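Local coordinates for protein aromatic-amino-acid transaminase TyrB (Burkholderia cenocepacia K56-2Valvano, PDB 4WD2) that probably catalyses the pyridoxal-phosphate-dependent transfer of amino groups between aromatic amino acids and 2-oxo acids, as a class I/II aminotransferase, at residues Leu89-Asp94 with Phe234-Leu239; Gly163-Asp168 with Thr193-Asp198; Ala173-Pro178 with Glu210-Leu215; Val183-Cys188 with Gly200-Leu205; Lys204-Ile209 with Ala240-Pro245. One frame throughout, in Å; residues are numbered along the deposited sequence.

Interaction 1. Residues Leu89-Asp94 with Phe234-Leu239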
# COMPACT_ATOMS: atom_id res chain seq x y z
N LEU A 89 6.45 -10.44 18.67
CA LEU A 89 7.15 -11.45 17.89
C LEU A 89 8.58 -11.02 17.57
O LEU A 89 9.51 -11.80 17.68
CB LEU A 89 6.40 -11.75 16.59
CG LEU A 89 7.14 -12.60 15.57
CD1 LEU A 89 7.34 -14.03 16.07
CD2 LEU A 89 6.37 -12.61 14.26
N VAL A 90 8.73 -9.76 17.17
CA VAL A 90 10.03 -9.25 16.74
C VAL A 90 11.01 -9.03 17.89
O VAL A 90 12.17 -9.42 17.80
CB VAL A 90 9.88 -7.93 15.96
CG1 VAL A 90 11.25 -7.30 15.68
CG2 VAL A 90 9.15 -8.18 14.65
N PHE A 91 10.55 -8.41 18.97
CA PHE A 91 11.45 -8.03 20.06
C PHE A 91 11.44 -9.02 21.22
O PHE A 91 12.32 -8.98 22.08
CB PHE A 91 11.10 -6.63 20.59
CG PHE A 91 11.29 -5.53 19.57
CD1 PHE A 91 10.27 -5.18 18.71
CD2 PHE A 91 12.50 -4.86 19.49
CE1 PHE A 91 10.45 -4.17 17.78
CE2 PHE A 91 12.68 -3.84 18.56
CZ PHE A 91 11.65 -3.51 17.70
N GLY A 92 10.46 -9.91 21.22
CA GLY A 92 10.24 -10.79 22.35
C GLY A 92 9.28 -10.12 23.31
O GLY A 92 9.39 -8.91 23.58
N ALA A 93 8.32 -10.89 23.82
CA ALA A 93 7.31 -10.40 24.74
C ALA A 93 7.90 -9.66 25.94
O ALA A 93 7.35 -8.66 26.39
CB ALA A 93 6.44 -11.56 25.23
N ASP A 94 9.03 -10.16 26.45
CA ASP A 94 9.61 -9.62 27.68
C ASP A 94 10.63 -8.51 27.44
O ASP A 94 11.37 -8.13 28.37
CB ASP A 94 10.26 -10.75 28.48
CG ASP A 94 11.50 -11.33 27.80
OD1 ASP A 94 11.72 -11.07 26.60
OD2 ASP A 94 12.26 -12.06 28.48
N PHE A 234 18.17 -11.45 16.94
CA PHE A 234 19.18 -11.02 17.92
C PHE A 234 19.65 -9.59 17.71
O PHE A 234 19.77 -8.83 18.67
CB PHE A 234 20.41 -11.95 17.92
CG PHE A 234 21.55 -11.42 18.78
CD1 PHE A 234 21.57 -11.65 20.15
CD2 PHE A 234 22.58 -10.67 18.22
CE1 PHE A 234 22.60 -11.16 20.94
CE2 PHE A 234 23.60 -10.16 19.01
CZ PHE A 234 23.61 -10.40 20.37
N ALA A 235 19.94 -9.23 16.46
CA ALA A 235 20.47 -7.91 16.15
C ALA A 235 19.49 -6.81 16.57
O ALA A 235 19.88 -5.81 17.16
CB ALA A 235 20.78 -7.79 14.67
N VAL A 236 18.21 -7.03 16.27
CA VAL A 236 17.16 -6.09 16.62
C VAL A 236 17.01 -5.98 18.14
O VAL A 236 16.95 -4.88 18.69
CB VAL A 236 15.81 -6.52 15.99
CG1 VAL A 236 14.68 -5.69 16.54
CG2 VAL A 236 15.87 -6.39 14.47
N ARG A 237 16.96 -7.13 18.81
CA ARG A 237 16.73 -7.16 20.25
C ARG A 237 17.93 -6.60 21.01
O ARG A 237 17.75 -5.91 22.02
CB ARG A 237 16.42 -8.60 20.70
CG ARG A 237 15.16 -9.15 20.06
CD ARG A 237 14.76 -10.55 20.57
NE ARG A 237 13.60 -11.05 19.84
CZ ARG A 237 13.01 -12.23 20.04
NH1 ARG A 237 13.46 -13.06 20.96
NH2 ARG A 237 11.97 -12.58 19.31
N GLU A 238 19.14 -6.87 20.54
CA GLU A 238 20.34 -6.35 21.20
C GLU A 238 20.51 -4.83 20.98
O GLU A 238 20.89 -4.11 21.91
CB GLU A 238 21.59 -7.10 20.73
CG GLU A 238 22.88 -6.72 21.45
CD GLU A 238 22.88 -7.09 22.93
OE1 GLU A 238 21.94 -7.76 23.40
OE2 GLU A 238 23.84 -6.71 23.64
N LEU A 239 20.20 -4.35 19.78
CA LEU A 239 20.18 -2.90 19.53
C LEU A 239 19.21 -2.19 20.48
O LEU A 239 19.54 -1.17 21.09
CB LEU A 239 19.80 -2.60 18.08
CG LEU A 239 20.90 -2.62 17.01
CD1 LEU A 239 20.31 -2.79 15.62
CD2 LEU A 239 21.74 -1.34 17.07

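Interaction 2. Residues Gly163-Asp168 with Thr193-Asp198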
# COMPACT_ATOMS: atom_id res chain seq x y z
N GLY A 163 33.58 -16.41 -0.08
CA GLY A 163 32.17 -16.72 -0.07
C GLY A 163 31.63 -16.34 1.29
O GLY A 163 30.53 -16.74 1.67
N GLY A 164 32.42 -15.55 2.01
CA GLY A 164 32.10 -15.16 3.37
C GLY A 164 31.98 -13.66 3.56
O GLY A 164 31.52 -12.93 2.68
N LEU A 165 32.39 -13.19 4.73
CA LEU A 165 32.16 -11.80 5.12
C LEU A 165 33.45 -11.01 5.29
O LEU A 165 34.39 -11.46 5.95
CB LEU A 165 31.36 -11.76 6.42
CG LEU A 165 31.02 -10.39 7.00
CD1 LEU A 165 29.88 -9.75 6.22
CD2 LEU A 165 30.66 -10.55 8.46
N LYS A 166 33.50 -9.82 4.70
CA LYS A 166 34.61 -8.90 4.93
C LYS A 166 34.33 -8.05 6.15
O LYS A 166 34.11 -6.85 6.03
CB LYS A 166 34.83 -7.98 3.72
CG LYS A 166 35.04 -8.67 2.41
CD LYS A 166 35.01 -7.66 1.27
CE LYS A 166 36.40 -7.26 0.83
NZ LYS A 166 36.89 -8.14 -0.27
N PHE A 167 34.32 -8.67 7.33
CA PHE A 167 33.85 -7.96 8.50
C PHE A 167 34.72 -6.79 8.92
O PHE A 167 34.21 -5.75 9.33
CB PHE A 167 33.69 -8.89 9.69
CG PHE A 167 33.20 -8.18 10.91
CD1 PHE A 167 31.92 -7.64 10.93
CD2 PHE A 167 34.01 -8.01 12.01
CE1 PHE A 167 31.46 -6.96 12.04
CE2 PHE A 167 33.56 -7.33 13.12
CZ PHE A 167 32.28 -6.81 13.14
N ASP A 168 36.04 -6.95 8.84
CA ASP A 168 36.95 -5.86 9.18
C ASP A 168 36.71 -4.64 8.29
O ASP A 168 36.64 -3.51 8.78
CB ASP A 168 38.41 -6.30 9.08
CG ASP A 168 38.84 -7.24 10.19
OD1 ASP A 168 38.13 -7.33 11.22
OD2 ASP A 168 39.90 -7.89 10.04
N THR A 193 23.21 -13.02 -0.67
CA THR A 193 24.43 -13.81 -0.51
C THR A 193 24.35 -14.92 0.53
O THR A 193 25.11 -15.89 0.47
CB THR A 193 25.63 -12.92 -0.15
OG1 THR A 193 25.48 -12.44 1.20
CG2 THR A 193 25.73 -11.74 -1.11
N GLY A 194 23.45 -14.79 1.49
CA GLY A 194 23.36 -15.75 2.57
C GLY A 194 24.48 -15.61 3.59
O GLY A 194 24.57 -16.38 4.54
N VAL A 195 25.34 -14.61 3.40
CA VAL A 195 26.42 -14.39 4.37
C VAL A 195 25.90 -13.52 5.53
O VAL A 195 25.44 -12.40 5.33
CB VAL A 195 27.65 -13.72 3.72
CG1 VAL A 195 28.68 -13.34 4.77
CG2 VAL A 195 28.28 -14.65 2.68
N ASP A 196 25.98 -14.06 6.75
CA ASP A 196 25.49 -13.36 7.95
C ASP A 196 26.60 -13.04 8.94
O ASP A 196 27.60 -13.76 9.02
CB ASP A 196 24.42 -14.19 8.67
CG ASP A 196 23.12 -14.29 7.89
OD1 ASP A 196 22.98 -13.58 6.87
OD2 ASP A 196 22.24 -15.07 8.31
N LEU A 197 26.41 -11.98 9.72
CA LEU A 197 27.28 -11.72 10.87
C LEU A 197 26.98 -12.73 11.96
O LEU A 197 25.84 -13.19 12.08
CB LEU A 197 27.07 -10.30 11.41
CG LEU A 197 27.77 -9.10 10.77
CD1 LEU A 197 27.38 -8.93 9.30
CD2 LEU A 197 27.42 -7.85 11.56
N ASP A 198 27.98 -13.08 12.77
CA ASP A 198 27.70 -13.84 13.99
C ASP A 198 27.44 -12.86 15.13
O ASP A 198 27.61 -11.65 14.97
CB ASP A 198 28.84 -14.82 14.33
CG ASP A 198 30.18 -14.14 14.58
OD1 ASP A 198 30.25 -13.18 15.38
OD2 ASP A 198 31.18 -14.58 13.98

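Interaction 3. Residues Ala173-Pro178 with Glu210-Leu215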
# COMPACT_ATOMS: atom_id res chain seq x y z
N ALA A 173 34.51 0.76 7.43
CA ALA A 173 33.75 1.68 6.59
C ALA A 173 32.62 2.34 7.38
O ALA A 173 32.40 3.55 7.28
CB ALA A 173 33.19 0.95 5.38
N ILE A 174 31.91 1.54 8.18
CA ILE A 174 30.79 2.05 8.96
C ILE A 174 31.29 2.96 10.09
O ILE A 174 30.66 3.97 10.40
CB ILE A 174 29.94 0.89 9.52
CG1 ILE A 174 29.23 0.18 8.36
CG2 ILE A 174 28.93 1.41 10.53
CD1 ILE A 174 28.42 -1.04 8.77
N ASP A 175 32.43 2.62 10.67
CA ASP A 175 33.03 3.44 11.72
C ASP A 175 33.40 4.84 11.23
O ASP A 175 33.57 5.76 12.04
CB ASP A 175 34.28 2.76 12.30
CG ASP A 175 34.76 3.42 13.58
OD1 ASP A 175 33.91 3.76 14.43
OD2 ASP A 175 35.98 3.60 13.73
N ALA A 176 33.53 5.00 9.92
CA ALA A 176 33.98 6.27 9.36
C ALA A 176 32.82 7.19 8.97
O ALA A 176 33.05 8.31 8.49
CB ALA A 176 34.86 6.01 8.14
N LEU A 177 31.58 6.74 9.18
CA LEU A 177 30.42 7.52 8.78
C LEU A 177 30.11 8.66 9.76
O LEU A 177 30.34 8.54 10.96
CB LEU A 177 29.18 6.62 8.65
CG LEU A 177 29.35 5.46 7.68
CD1 LEU A 177 28.07 4.64 7.57
CD2 LEU A 177 29.79 5.99 6.33
N PRO A 178 29.58 9.77 9.23
CA PRO A 178 29.18 10.89 10.09
C PRO A 178 27.92 10.54 10.87
O PRO A 178 27.20 9.61 10.49
CB PRO A 178 28.91 12.02 9.09
CG PRO A 178 28.51 11.32 7.84
CD PRO A 178 29.30 10.03 7.81
N GLU A 210 26.43 2.75 17.94
CA GLU A 210 26.14 3.54 19.13
C GLU A 210 27.10 4.73 19.27
O GLU A 210 26.66 5.87 19.42
CB GLU A 210 26.21 2.65 20.38
CG GLU A 210 25.89 3.36 21.67
CD GLU A 210 25.90 2.42 22.86
OE1 GLU A 210 26.79 1.55 22.91
OE2 GLU A 210 25.01 2.55 23.73
N ALA A 211 28.39 4.45 19.23
CA ALA A 211 29.40 5.47 19.48
C ALA A 211 29.36 6.58 18.43
O ALA A 211 29.56 7.75 18.75
CB ALA A 211 30.79 4.86 19.53
N ARG A 212 29.10 6.21 17.19
CA ARG A 212 29.13 7.19 16.10
C ARG A 212 27.77 7.85 15.86
O ARG A 212 27.64 8.68 14.96
CB ARG A 212 29.64 6.53 14.83
CG ARG A 212 31.07 5.98 14.94
CD ARG A 212 32.06 7.08 15.23
NE ARG A 212 33.44 6.63 15.09
CZ ARG A 212 34.51 7.37 15.37
NH1 ARG A 212 34.36 8.61 15.82
NH2 ARG A 212 35.73 6.87 15.21
N GLU A 213 26.77 7.48 16.66
CA GLU A 213 25.44 8.07 16.59
C GLU A 213 24.82 7.88 15.22
O GLU A 213 24.24 8.81 14.65
CB GLU A 213 25.48 9.56 16.94
CG GLU A 213 25.93 9.83 18.36
CD GLU A 213 26.14 11.30 18.63
OE1 GLU A 213 27.26 11.66 19.04
OE2 GLU A 213 25.19 12.09 18.43
N LEU A 214 24.95 6.67 14.69
CA LEU A 214 24.38 6.33 13.40
C LEU A 214 22.91 5.91 13.54
O LEU A 214 22.43 5.69 14.66
CB LEU A 214 25.17 5.20 12.74
CG LEU A 214 26.67 5.46 12.61
CD1 LEU A 214 27.30 4.42 11.69
CD2 LEU A 214 26.92 6.88 12.10
N LEU A 215 22.23 5.81 12.41
CA LEU A 215 20.84 5.39 12.35
C LEU A 215 20.68 4.05 11.65
O LEU A 215 20.50 4.00 10.44
CB LEU A 215 19.99 6.43 11.62
CG LEU A 215 19.40 7.53 12.48
CD1 LEU A 215 18.78 8.59 11.59
CD2 LEU A 215 18.37 6.93 13.42
O HOH W 1 29.92 9.83 13.77

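Interaction 4. Residues Val183-Cys188 with Gly200-Leu205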
# COMPACT_ATOMS: atom_id res chain seq x y z
N VAL A 183 22.11 3.39 8.07
CA VAL A 183 22.79 2.16 7.68
C VAL A 183 21.81 1.00 7.57
O VAL A 183 21.29 0.52 8.58
CB VAL A 183 23.91 1.81 8.69
CG1 VAL A 183 24.71 0.60 8.22
CG2 VAL A 183 24.83 3.00 8.89
N LEU A 184 21.55 0.57 6.34
CA LEU A 184 20.66 -0.57 6.09
C LEU A 184 21.38 -1.87 6.39
O LEU A 184 22.43 -2.16 5.82
CB LEU A 184 20.17 -0.57 4.64
CG LEU A 184 18.79 0.02 4.30
CD1 LEU A 184 18.55 -0.10 2.80
CD2 LEU A 184 17.67 -0.67 5.05
N LEU A 185 20.81 -2.65 7.29
CA LEU A 185 21.43 -3.90 7.71
C LEU A 185 20.46 -5.07 7.60
O LEU A 185 19.31 -4.96 8.03
CB LEU A 185 21.94 -3.77 9.15
CG LEU A 185 22.94 -2.64 9.37
CD1 LEU A 185 22.84 -2.10 10.78
CD2 LEU A 185 24.36 -3.13 9.08
N HIS A 186 20.91 -6.17 7.02
CA HIS A 186 20.13 -7.39 7.04
C HIS A 186 20.25 -8.00 8.44
O HIS A 186 21.35 -8.16 8.95
CB HIS A 186 20.61 -8.38 5.97
CG HIS A 186 20.46 -7.88 4.57
ND1 HIS A 186 19.76 -8.57 3.61
CD2 HIS A 186 20.92 -6.76 3.96
CE1 HIS A 186 19.79 -7.90 2.47
NE2 HIS A 186 20.49 -6.80 2.66
N ALA A 187 19.11 -8.32 9.05
CA ALA A 187 19.13 -8.92 10.39
C ALA A 187 19.77 -10.31 10.38
O ALA A 187 20.48 -10.69 11.31
CB ALA A 187 17.71 -9.01 10.94
N CYS A 188 19.50 -11.05 9.31
CA CYS A 188 20.02 -12.40 9.12
C CYS A 188 19.52 -12.86 7.76
O CYS A 188 18.77 -12.13 7.11
CB CYS A 188 19.54 -13.36 10.21
SG CYS A 188 17.76 -13.58 10.25
N GLY A 200 28.95 -12.19 17.85
CA GLY A 200 30.11 -11.44 18.28
C GLY A 200 30.37 -10.25 17.37
O GLY A 200 30.63 -9.14 17.84
N GLN A 201 30.29 -10.48 16.06
CA GLN A 201 30.45 -9.41 15.07
C GLN A 201 29.33 -8.38 15.24
O GLN A 201 29.56 -7.18 15.12
CB GLN A 201 30.46 -10.00 13.66
CG GLN A 201 31.63 -10.97 13.42
CD GLN A 201 31.58 -11.64 12.06
OE1 GLN A 201 30.51 -12.04 11.61
NE2 GLN A 201 32.73 -11.77 11.41
N TRP A 202 28.13 -8.86 15.55
CA TRP A 202 27.00 -7.96 15.81
C TRP A 202 27.29 -7.03 16.98
O TRP A 202 27.06 -5.83 16.87
CB TRP A 202 25.72 -8.75 16.09
CG TRP A 202 24.91 -9.01 14.85
CD1 TRP A 202 24.57 -10.22 14.33
CD2 TRP A 202 24.35 -8.02 13.97
NE1 TRP A 202 23.82 -10.05 13.19
CE2 TRP A 202 23.68 -8.71 12.94
CE3 TRP A 202 24.34 -6.62 13.95
CZ2 TRP A 202 23.01 -8.06 11.91
CZ3 TRP A 202 23.68 -5.97 12.92
CH2 TRP A 202 23.02 -6.69 11.91
N GLU A 203 27.78 -7.56 18.09
CA GLU A 203 28.08 -6.72 19.24
C GLU A 203 29.11 -5.65 18.89
O GLU A 203 28.95 -4.49 19.29
CB GLU A 203 28.59 -7.54 20.44
CG GLU A 203 28.14 -6.97 21.77
CD GLU A 203 26.62 -6.92 21.90
OE1 GLU A 203 25.95 -7.87 21.42
OE2 GLU A 203 26.10 -5.94 22.47
N LYS A 204 30.14 -6.03 18.14
CA LYS A 204 31.19 -5.08 17.73
C LYS A 204 30.65 -4.01 16.78
O LYS A 204 31.06 -2.85 16.85
CB LYS A 204 32.35 -5.80 17.06
CG LYS A 204 33.11 -6.74 17.98
CD LYS A 204 34.19 -7.48 17.21
CE LYS A 204 34.67 -8.71 17.96
NZ LYS A 204 35.75 -9.42 17.22
N LEU A 205 29.74 -4.41 15.90
CA LEU A 205 29.11 -3.46 15.00
C LEU A 205 28.24 -2.47 15.78
O LEU A 205 28.24 -1.29 15.48
CB LEU A 205 28.27 -4.18 13.95
CG LEU A 205 27.62 -3.26 12.92
CD1 LEU A 205 28.68 -2.45 12.19
CD2 LEU A 205 26.78 -4.06 11.93
O HOH W 2 23.01 -12.36 11.61

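Interaction 5. Residues Lys204-Ile209 with Ala240-Pro245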
# COMPACT_ATOMS: atom_id res chain seq x y z
N LYS A 204 30.14 -6.03 18.14
CA LYS A 204 31.19 -5.08 17.73
C LYS A 204 30.65 -4.01 16.78
O LYS A 204 31.06 -2.85 16.85
CB LYS A 204 32.35 -5.80 17.06
CG LYS A 204 33.11 -6.74 17.98
CD LYS A 204 34.19 -7.48 17.21
CE LYS A 204 34.67 -8.71 17.96
NZ LYS A 204 35.75 -9.42 17.22
N LEU A 205 29.74 -4.41 15.90
CA LEU A 205 29.11 -3.46 15.00
C LEU A 205 28.24 -2.47 15.78
O LEU A 205 28.24 -1.29 15.48
CB LEU A 205 28.27 -4.18 13.95
CG LEU A 205 27.62 -3.26 12.92
CD1 LEU A 205 28.68 -2.45 12.19
CD2 LEU A 205 26.78 -4.06 11.93
N ILE A 206 27.52 -2.96 16.78
CA ILE A 206 26.63 -2.10 17.56
C ILE A 206 27.45 -1.11 18.39
O ILE A 206 27.04 0.05 18.55
CB ILE A 206 25.67 -2.92 18.47
CG1 ILE A 206 24.71 -3.75 17.61
CG2 ILE A 206 24.86 -1.99 19.37
CD1 ILE A 206 23.95 -4.83 18.37
N ASP A 207 28.60 -1.55 18.89
CA ASP A 207 29.53 -0.65 19.58
C ASP A 207 29.77 0.62 18.74
O ASP A 207 29.68 1.73 19.24
CB ASP A 207 30.88 -1.33 19.83
CG ASP A 207 30.80 -2.46 20.85
OD1 ASP A 207 29.81 -2.54 21.62
OD2 ASP A 207 31.77 -3.25 20.91
N VAL A 208 30.09 0.41 17.47
CA VAL A 208 30.37 1.48 16.53
C VAL A 208 29.14 2.33 16.21
O VAL A 208 29.19 3.56 16.27
CB VAL A 208 30.95 0.90 15.21
CG1 VAL A 208 30.89 1.93 14.10
CG2 VAL A 208 32.38 0.41 15.44
N ILE A 209 28.04 1.67 15.87
CA ILE A 209 26.77 2.34 15.57
C ILE A 209 26.33 3.26 16.71
O ILE A 209 25.93 4.41 16.48
CB ILE A 209 25.67 1.29 15.26
CG1 ILE A 209 25.93 0.66 13.89
CG2 ILE A 209 24.28 1.92 15.31
CD1 ILE A 209 25.17 -0.63 13.66
N ALA A 240 18.01 -2.76 20.61
CA ALA A 240 16.98 -2.18 21.46
C ALA A 240 17.31 -2.29 22.96
O ALA A 240 17.02 -1.36 23.72
CB ALA A 240 15.64 -2.84 21.17
N ARG A 241 17.91 -3.39 23.39
CA ARG A 241 18.31 -3.51 24.80
C ARG A 241 19.35 -2.45 25.17
O ARG A 241 19.42 -2.00 26.31
CB ARG A 241 18.87 -4.91 25.09
CG ARG A 241 17.82 -5.97 25.43
CD ARG A 241 18.47 -7.26 25.91
NE ARG A 241 19.30 -7.90 24.89
CZ ARG A 241 18.86 -8.83 24.04
NH1 ARG A 241 17.60 -9.24 24.08
NH2 ARG A 241 19.69 -9.36 23.14
N ARG A 242 20.15 -2.05 24.19
CA ARG A 242 21.24 -1.12 24.44
C ARG A 242 20.81 0.32 24.18
O ARG A 242 21.62 1.24 24.28
CB ARG A 242 22.46 -1.49 23.58
CG ARG A 242 23.13 -2.79 24.04
CD ARG A 242 24.35 -3.14 23.19
NE ARG A 242 25.34 -2.07 23.20
CZ ARG A 242 26.54 -2.15 22.63
NH1 ARG A 242 26.91 -3.26 22.00
NH2 ARG A 242 27.38 -1.11 22.69
N GLY A 243 19.54 0.50 23.85
CA GLY A 243 18.95 1.82 23.71
C GLY A 243 19.31 2.57 22.43
O GLY A 243 19.19 3.79 22.37
N VAL A 244 19.73 1.84 21.41
CA VAL A 244 20.15 2.48 20.16
C VAL A 244 18.93 2.82 19.30
O VAL A 244 18.05 1.98 19.11
CB VAL A 244 21.12 1.56 19.37
CG1 VAL A 244 21.51 2.19 18.04
CG2 VAL A 244 22.36 1.26 20.21
N PRO A 245 18.86 4.07 18.80
CA PRO A 245 17.80 4.47 17.86
C PRO A 245 17.79 3.57 16.63
O PRO A 245 18.72 3.63 15.83
CB PRO A 245 18.19 5.91 17.47
CG PRO A 245 19.66 6.02 17.82
CD PRO A 245 19.80 5.18 19.06

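Interaction 1. Residues Leu89-Asp94 with Phe234-Leu239
The C-terminal end of helix 80-91 meets helix 234-241, whose Arg237 reaches across to carbonyls left without an onward helical turn, while Val90 and Phe91 pack on Val236. Arg237 NE lies 3.0 Å from Val90 O, in a nearly straight bond (170° at the hydrogen). The oxygen sits in the guanidinium plane, but the NE approaches from above the carbonyl plane, 39° out of it. A second bond, from NH2 to Leu89 O at 3.1 Å, is weak and bent; this same oxygen also accepts from Gln223 NE2. The chain of Arg237 is extended from CG to NE, which carries the guanidinium over the helix end, where Gly92 N lies 3.3 Å above one face. NH1 turns to another partner, the carboxylate of Asp230, in a salt bridge. With NE and NH1 firmly bound and NH2 weakly so, the rotation of the group is probably fixed. Gly92 leaves the helix with positive phi, a conformation suited to glycine.

The apolar half of the contact is built on Val236. Its CG1 touches the Phe91 ring at CE2 (3.4 Å) and Val90 CG1 at 3.9 Å; the side chain crosses both at about a right angle. CG1 is the methyl anti to the backbone N of Val236, and it does all the touching. Val90 and Val236 both continue onto the central sheet: Val90 rests on Met220 and Asn250, Val236 on Val218 and Val248. Helix 199-211 flanks helix 234-241 through Trp202 against Ala235.

Interaction 2. Residues Gly163-Asp168 with Thr193-Asp198
Val195 N, in the residue with the largest share of this contact against Gly163, Gly164 and Leu165, donates to Thr193 OG1 at 3.1 Å with an angle of 164°. This is an ST turn just ahead of the valine, both of whose methyls face the segment 163-165. CG2 comes to 3.2 Å from Gly163 O, an oxygen that also accepts from Gln352 NE2. CG1, anti to the backbone N (chi1 173°), covers the next peptide and reaches Leu165 CB at 3.5 Å. The valine thus packs on the backbone of Gly163 and Gly164, which form a G1 beta bulge facing Asp159; the positive phi of Gly163 by itself favours glycine.

Leu165 extends the apolar line. Its CD2 meets Leu197 CD1 at 3.8 Å, and the two leucines cross obliquely. Leu197 CD2 in turn lies 4.2 Å from Phe167 CE1, near the start of helix 167-175, the two side chains set at about a right angle. Phe167 follows an inverse gamma turn centred on Lys166, the N-cap residue of that helix.

Asp196 turns away, its OD2 bound by Arg353 and by Cys189 N, while Val195 O accepts from Tyr157 OH. No hydrogen bond joins the two segments, so they are held to each other by methyl and ring contacts, and the polar groups of the loop find their partners in its own turn, in strand 152-159 and around Arg353.

Interaction 3. Residues Ala173-Pro178 with Glu210-Leu215
Asp175 and Arg212 form a salt bridge on the more exposed side of this contact: Arg212 NE donates to Asp175 OD1 at 3.0 Å with a nearly straight angle of 170°. The oxygen lies in the guanidinium plane, yet NE comes from above the carboxylate, whose plane is turned 45° from that of the guanidinium. NH2 stays 3.6 Å from Asp175 OD2, so the carboxylate is met through OD1 and not by a matched pair of bonds. The bend of Arg212 at chi2 (-62°) brings NE back over the end of helix 167-175.

Next to the ion pair, Leu214 is wedged into the corner after that helix. Its CD1 touches Ile174 CG2 at 3.6 Å, and CD2 lies 4.1 Å from Leu177 CB and 3.2 Å from Pro178 O. A water donates to both Leu177 O (3.1 Å) and Arg212 O (2.8 Å), tying the two turns together.

Behind this shell, a Schellman motif with positive phi at Glu213 ends helix 199-211 and turns the chain from Arg212 toward Leu214. Strand 182-186 lies alongside, Val183 packing on Ile174, Leu177 and Leu214. Ile174 also rests on Leu205 and Val208 of helix 199-211, while Leu214 leads directly into strand 215-220.

Interaction 4. Residues Val183-Cys188 with Gly200-Leu205
Strand 183-186 and helix 200-205 run almost antiparallel, their axes 168° apart and 12.7 Å distant at closest approach, so large side chains such as Trp202 and Leu185 must span the gap. Trp202 enters edge-on. Its CZ2 lies 3.4 Å from His186 O, which sits in the plane of the indole, and CH2 comes to 4.2 Å from Leu185 CB. A water also lies at this edge, in the ring plane, accepting from Trp202 NE1 at 2.9 Å and donating to Ala187 O at 3.0 Å. The indole N-H, too far from the carbonyl for a direct bond, is thus satisfied through a single bridge where the strand ends.

One turn later, Leu205 CD2 meets Leu185 CD2 at 3.9 Å. The two leucines slide past each other in opposite directions; with CG anti to the backbone N (chi1 -177°), Leu205 sends its CD2 toward the strand. Met170 of helix 167-175 touches both, and Ala235 of helix 234-241 packs on the indole.

This is the helix-on-sheet packing of a beta-alpha-beta crossover: strand 182-186, helix 199-211 and the adjacent parallel strand 215-220, part of the mixed sheet of the large domain in fold type I aminotransferases.

Interaction 5. Residues Lys204-Ile209 with Ala240-Pro245
Arg242, just past helix 234-241, points its CB toward helix 199-211 and then runs along Ile206 to Asp207. CD is the first atom of its chain to meet the helix, 4.0 Å from Ile206 CG2. There the chain bends at chi3, and NE passes the same methyl. The guanidinium then turns one face to this methyl, Ile206 CG2 being 3.5 Å above the plane and offset toward its rim. At the tip, NH1 and NH2 each reach Asp207 OD1 at 3.0 Å, an end-on grip in which two nitrogens share one oxygen. Both angles are 144°, as the shared acceptor lies between the two N-H directions. NH2 meets the anti lone pair of OD1, whereas NH1 comes on the anti side but 30° out of the carboxylate plane; the carboxylate itself is turned 58° from the guanidinium.

Inward from the ions, Val244 closes the contact. Its CG1 touches Ile209 CG2 at 3.9 Å, the side chains about at right angles, and its CG2 faces Ile206 CG2 at 4.2 Å. A Schellman motif with positive phi at Gly243 turns the chain inward to place this valine.

Arg242 has two further carboxylate partners, Glu210 at NH2 and Glu203 at NH1. One guanidinium thus gathers three acidic groups from successive turns of helix 199-211, an arrangement likely to stabilise its positive charge and to offset the mutual repulsion of the carboxylates.

How the interactions relate
Helix 199-211 is the common element of interactions 3, 4 and 5: interaction 4 takes its buried face against strand 182-186, interaction 3 its C-terminal end and interaction 5 the side toward helix 234-241, which interaction 1 also uses. Interaction 4 is wholly buried and holds by apolar contacts and one bridging water. Interaction 1, also buried, is polar as well, using an arginine on helix-end carbonyls. Interactions 3 and 5 pair aliphatic packing with salt bridges on the more exposed side; interaction 5 is largely buried with exposed Asp207 at its edge, interaction 3 is more exposed, and Glu210 to Arg242 links them. Interaction 2, partly buried, is apolar between its segments and touches interaction 4 through Leu197 and Trp202.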